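Local coordinates for protein lasso peptide isopeptidase AtxE2 (Asticcacaulis excentricus, PDB 5TXE) that hydrolyses the isopeptide bond of the threaded lasso peptides astexin-2 and astexin-3, converting them to linear peptides, at residues 263-275 against 282-295. The protein carries 1 engineered substitution. Numbering follows the deposited sequence.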
loop_
_atom_site.group_PDB
_atom_site.type_symbol
_atom_site.label_atom_id
_atom_site.label_comp_id
_atom_site.label_asym_id
_atom_site.label_seq_id
_atom_site.Cartn_x
_atom_site.Cartn_y
_atom_site.Cartn_z
ATOM N N VAL A 263 -24.848 10.828 17.762
ATOM C CA VAL A 263 -26.123 10.141 17.941
ATOM C C VAL A 263 -26.968 11.004 18.915
ATOM O O VAL A 263 -26.618 11.130 20.089
ATOM C CB VAL A 263 -25.923 8.744 18.539
ATOM C CG1 VAL A 263 -27.216 7.979 18.495
ATOM C CG2 VAL A 263 -24.826 7.980 17.811
ATOM N N GLY A 264 -28.025 11.646 18.423
ATOM C CA GLY A 264 -28.793 12.582 19.235
ATOM C C GLY A 264 -27.931 13.789 19.577
ATOM O O GLY A 264 -27.287 14.377 18.698
ATOM N N ARG A 265 -27.889 14.120 20.872
ATOM C CA ARG A 265 -27.072 15.229 21.407
ATOM C C ARG A 265 -25.620 14.786 21.731
ATOM O O ARG A 265 -24.746 15.625 22.028
ATOM C CB ARG A 265 -27.722 15.843 22.671
ATOM C CG ARG A 265 -29.014 16.623 22.424
ATOM C CD ARG A 265 -29.781 17.112 23.697
ATOM N NE ARG A 265 -28.947 17.609 24.819
ATOM C CZ ARG A 265 -28.244 18.758 24.841
ATOM N NH1 ARG A 265 -28.209 19.590 23.781
ATOM N NH2 ARG A 265 -27.532 19.066 25.934
ATOM N N THR A 266 -25.365 13.479 21.661
ATOM C CA THR A 266 -24.077 12.898 22.053
ATOM C C THR A 266 -23.055 12.849 20.898
ATOM O O THR A 266 -23.320 12.341 19.819
ATOM C CB THR A 266 -24.312 11.512 22.564
ATOM O OG1 THR A 266 -25.326 11.598 23.552
ATOM C CG2 THR A 266 -23.037 10.931 23.175
ATOM N N THR A 267 -21.894 13.431 21.145
ATOM C CA THR A 267 -20.784 13.410 20.223
ATOM C C THR A 267 -19.775 12.363 20.724
ATOM O O THR A 267 -19.295 12.381 21.870
ATOM C CB THR A 267 -20.148 14.800 20.117
ATOM O OG1 THR A 267 -21.058 15.635 19.404
ATOM C CG2 THR A 267 -18.854 14.776 19.352
ATOM N N PHE A 268 -19.503 11.422 19.852
ATOM C CA PHE A 268 -18.493 10.419 20.113
ATOM C C PHE A 268 -17.208 10.771 19.419
ATOM O O PHE A 268 -17.217 11.257 18.298
ATOM C CB PHE A 268 -18.983 9.102 19.670
ATOM C CG PHE A 268 -20.152 8.621 20.445
ATOM C CD1 PHE A 268 -19.983 8.082 21.710
ATOM C CD2 PHE A 268 -21.395 8.702 19.935
ATOM C CE1 PHE A 268 -21.058 7.603 22.445
ATOM C CE2 PHE A 268 -22.476 8.253 20.660
ATOM C CZ PHE A 268 -22.307 7.699 21.919
ATOM N N SER A 269 -16.100 10.621 20.132
ATOM C CA SER A 269 -14.814 10.836 19.554
ATOM C C SER A 269 -13.810 9.936 20.284
ATOM O O SER A 269 -14.208 9.051 21.023
ATOM C CB SER A 269 -14.446 12.291 19.643
ATOM O OG SER A 269 -14.277 12.650 20.987
ATOM N N VAL A 270 -12.528 10.134 20.027
ATOM C CA VAL A 270 -11.513 9.268 20.526
ATOM C C VAL A 270 -10.396 10.148 21.007
ATOM O O VAL A 270 -10.085 11.142 20.373
ATOM C CB VAL A 270 -11.147 8.399 19.326
ATOM C CG1 VAL A 270 -9.673 8.304 19.076
ATOM C CG2 VAL A 270 -11.874 7.083 19.417
ATOM N N SER A 271 -9.790 9.847 22.144
ATOM C CA SER A 271 -8.604 10.636 22.524
ATOM C C SER A 271 -7.711 9.847 23.457
ATOM O O SER A 271 -8.112 8.829 23.972
ATOM C CB SER A 271 -9.035 11.943 23.211
ATOM O OG SER A 271 -9.662 11.659 24.455
ATOM N N ARG A 272 -6.525 10.374 23.725
ATOM C CA ARG A 272 -5.577 9.759 24.665
ATOM C C ARG A 272 -5.578 10.487 26.024
ATOM O O ARG A 272 -5.865 11.680 26.077
ATOM C CB ARG A 272 -4.188 9.840 24.077
ATOM C CG ARG A 272 -4.137 9.611 22.591
ATOM C CD ARG A 272 -2.761 9.934 22.038
ATOM N NE ARG A 272 -2.374 8.879 21.090
ATOM C CZ ARG A 272 -2.792 8.777 19.819
ATOM N NH1 ARG A 272 -3.606 9.685 19.281
ATOM N NH2 ARG A 272 -2.394 7.744 19.081
ATOM N N THR A 273 -5.253 9.786 27.114
ATOM C CA THR A 273 -5.038 10.451 28.426
ATOM C C THR A 273 -3.863 11.416 28.367
ATOM O O THR A 273 -3.823 12.373 29.116
ATOM C CB THR A 273 -4.767 9.458 29.570
ATOM O OG1 THR A 273 -5.682 8.368 29.476
ATOM C CG2 THR A 273 -4.946 10.139 30.947
ATOM N N ASP A 274 -2.920 11.153 27.467
ATOM C CA ASP A 274 -1.768 12.006 27.249
ATOM C C ASP A 274 -1.730 12.400 25.766
ATOM O O ASP A 274 -1.100 11.720 24.971
ATOM C CB ASP A 274 -0.520 11.221 27.657
ATOM C CG ASP A 274 0.749 12.028 27.544
ATOM O OD1 ASP A 274 0.736 13.185 27.038
ATOM O OD2 ASP A 274 1.779 11.474 27.971
ATOM N N PRO A 275 -2.388 13.509 25.377
ATOM C CA PRO A 275 -2.570 13.692 23.924
ATOM C C PRO A 275 -1.284 13.796 23.121
ATOM O O PRO A 275 -1.312 13.447 21.939
ATOM C CB PRO A 275 -3.381 14.996 23.802
ATOM C CG PRO A 275 -3.851 15.322 25.185
ATOM C CD PRO A 275 -2.881 14.667 26.141
ATOM N N THR A 282 -5.804 5.181 22.312
ATOM C CA THR A 282 -6.926 6.085 22.310
ATOM C C THR A 282 -8.060 5.337 22.911
ATOM O O THR A 282 -8.068 4.089 22.903
ATOM C CB THR A 282 -7.333 6.513 20.884
ATOM O OG1 THR A 282 -7.933 5.408 20.188
ATOM C CG2 THR A 282 -6.139 7.011 20.138
ATOM N N THR A 283 -9.014 6.118 23.417
ATOM C CA THR A 283 -10.192 5.618 24.073
ATOM C C THR A 283 -11.388 6.403 23.522
ATOM O O THR A 283 -11.306 7.616 23.379
ATOM C CB THR A 283 -10.131 5.862 25.614
ATOM O OG1 THR A 283 -8.983 5.212 26.180
ATOM C CG2 THR A 283 -11.337 5.305 26.271
ATOM N N LEU A 284 -12.488 5.704 23.288
ATOM C CA LEU A 284 -13.756 6.311 22.998
ATOM C C LEU A 284 -14.254 7.243 24.117
ATOM O O LEU A 284 -14.280 6.843 25.292
ATOM C CB LEU A 284 -14.784 5.235 22.881
ATOM C CG LEU A 284 -16.155 5.724 22.441
ATOM C CD1 LEU A 284 -16.097 6.287 21.040
ATOM C CD2 LEU A 284 -17.111 4.560 22.488
ATOM N N VAL A 285 -14.657 8.453 23.738
ATOM C CA VAL A 285 -15.258 9.429 24.676
ATOM C C VAL A 285 -16.617 9.928 24.159
ATOM O O VAL A 285 -16.858 10.009 22.948
ATOM C CB VAL A 285 -14.364 10.632 25.044
ATOM C CG1 VAL A 285 -12.907 10.231 25.224
ATOM C CG2 VAL A 285 -14.467 11.725 24.018
ATOM N N ALA A 286 -17.510 10.198 25.103
ATOM C CA ALA A 286 -18.841 10.695 24.816
ATOM C C ALA A 286 -19.092 12.046 25.528
ATOM O O ALA A 286 -18.822 12.169 26.735
ATOM C CB ALA A 286 -19.858 9.669 25.247
ATOM N N ARG A 287 -19.568 13.035 24.767
ATOM C CA ARG A 287 -19.976 14.341 25.284
ATOM C C ARG A 287 -21.454 14.568 24.963
ATOM O O ARG A 287 -21.838 14.449 23.798
ATOM C CB ARG A 287 -19.157 15.454 24.627
ATOM C CG ARG A 287 -17.656 15.406 24.862
ATOM C CD ARG A 287 -16.912 16.443 24.007
ATOM N NE ARG A 287 -17.504 17.776 24.150
ATOM C CZ ARG A 287 -17.147 18.708 25.040
ATOM N NH1 ARG A 287 -16.152 18.502 25.913
ATOM N NH2 ARG A 287 -17.797 19.877 25.043
ATOM N N ARG A 288 -22.306 14.814 25.966
ATOM C CA ARG A 288 -23.691 15.226 25.696
ATOM C C ARG A 288 -23.677 16.759 25.530
ATOM O O ARG A 288 -23.432 17.473 26.477
ATOM C CB ARG A 288 -24.615 14.770 26.831
ATOM C CG ARG A 288 -26.036 15.366 26.822
ATOM C CD ARG A 288 -27.048 14.550 27.658
ATOM N NE ARG A 288 -27.467 13.324 26.950
ATOM C CZ ARG A 288 -28.552 13.199 26.175
ATOM N NH1 ARG A 288 -29.412 14.202 25.996
ATOM N NH2 ARG A 288 -28.788 12.039 25.578
ATOM N N GLY A 289 -23.969 17.257 24.339
ATOM C CA GLY A 289 -23.923 18.677 24.041
ATOM C C GLY A 289 -22.576 19.271 24.460
ATOM O O GLY A 289 -21.522 18.790 24.049
ATOM N N GLU A 290 -22.625 20.266 25.347
ATOM C CA GLU A 290 -21.426 20.964 25.819
ATOM C C GLU A 290 -20.932 20.408 27.136
ATOM O O GLU A 290 -20.020 20.944 27.728
ATOM C CB GLU A 290 -21.727 22.455 25.962
ATOM C CG GLU A 290 -22.246 23.092 24.651
ATOM C CD GLU A 290 -21.144 23.277 23.614
ATOM O OE1 GLU A 290 -19.972 23.110 24.005
ATOM O OE2 GLU A 290 -21.437 23.628 22.438
ATOM N N GLY A 291 -21.498 19.302 27.572
ATOM C CA GLY A 291 -21.086 18.679 28.845
ATOM C C GLY A 291 -19.668 18.104 28.913
ATOM O O GLY A 291 -18.932 18.083 27.941
ATOM N N GLU A 292 -19.311 17.596 30.081
ATOM C CA GLU A 292 -18.021 16.939 30.291
ATOM C C GLU A 292 -17.868 15.682 29.468
ATOM O O GLU A 292 -18.806 14.905 29.357
ATOM C CB GLU A 292 -17.877 16.541 31.760
ATOM C CG GLU A 292 -18.265 17.671 32.727
ATOM C CD GLU A 292 -17.646 19.012 32.349
ATOM O OE1 GLU A 292 -16.440 19.041 32.047
ATOM O OE2 GLU A 292 -18.346 20.028 32.352
ATOM N N PRO A 293 -16.670 15.454 28.916
ATOM C CA PRO A 293 -16.469 14.152 28.284
ATOM C C PRO A 293 -16.521 12.987 29.285
ATOM O O PRO A 293 -15.986 13.082 30.334
ATOM C CB PRO A 293 -15.070 14.274 27.669
ATOM C CG PRO A 293 -14.414 15.453 28.322
ATOM C CD PRO A 293 -15.506 16.360 28.767
ATOM N N VAL A 294 -17.201 11.921 28.956
ATOM C CA VAL A 294 -17.084 10.710 29.699
ATOM C C VAL A 294 -16.251 9.671 28.896
ATOM O O VAL A 294 -16.659 9.295 27.783
ATOM C CB VAL A 294 -18.470 10.120 29.974
ATOM C CG1 VAL A 294 -18.336 8.800 30.741
ATOM C CG2 VAL A 294 -19.319 11.124 30.739
ATOM N N ARG A 295 -15.129 9.195 29.479
ATOM C CA ARG A 295 -14.275 8.143 28.901
ATOM C C ARG A 295 -14.816 6.772 29.142
ATOM O O ARG A 295 -15.049 6.417 30.278
ATOM C CB ARG A 295 -12.902 8.122 29.544
ATOM C CG ARG A 295 -11.957 9.174 29.064
ATOM C CD ARG A 295 -10.589 8.930 29.693
ATOM N NE ARG A 295 -9.622 8.715 28.636
ATOM C CZ ARG A 295 -9.293 9.634 27.727
ATOM N NH1 ARG A 295 -9.820 10.853 27.747
ATOM N NH2 ARG A 295 -8.426 9.327 26.780
#
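An antiparallel hairpin pairs strand 266-271 with strand 283-288, F268 opposite A286 in a non-hydrogen-bonded pair; these are the two middle strands of a four-stranded antiparallel sheet that forms one blade of the beta-propeller domain, away from the catalytic residues. Paired backbone hydrogen bonds join T267 with R287, S269 with V285 and S271 with T283; a further one, G289 N to R265 O (2.9 Å), extends the pairing to the II' turn at 288-291. On the face bearing F268, V270, L284 and A286, ring atom F268 CE1 lies 3.7 Å from A286 CB, while T266 CG2 rests over one ring face near its rim. With CG anti to the backbone N (chi1 -174°), L284 turns CD1 back to the partner strand, 3.3 Å from S269 O, the oxygen that also accepts V285 N. Next along, V270 CG1 presses on T282 CB at 3.5 Å, a tight fit. M307 and L316 of the following sheet pack against this apolar side. On the face of S269, S271 and V285, S271 OG receives a weak hydrogen bond from R295 NH1 (3.4 Å), and R295 NH2 lies 2.9 Å from the backbone O of S271, already the acceptor of T283 N. At the turn end R265 and R288 cross at about a right angle, R265 NE 3.6 Å from R288 NH1. Backbone pairing thus carries the hairpin, while F268, V270 and L284 meet the neighbouring sheet and the like charges probably add little cohesion.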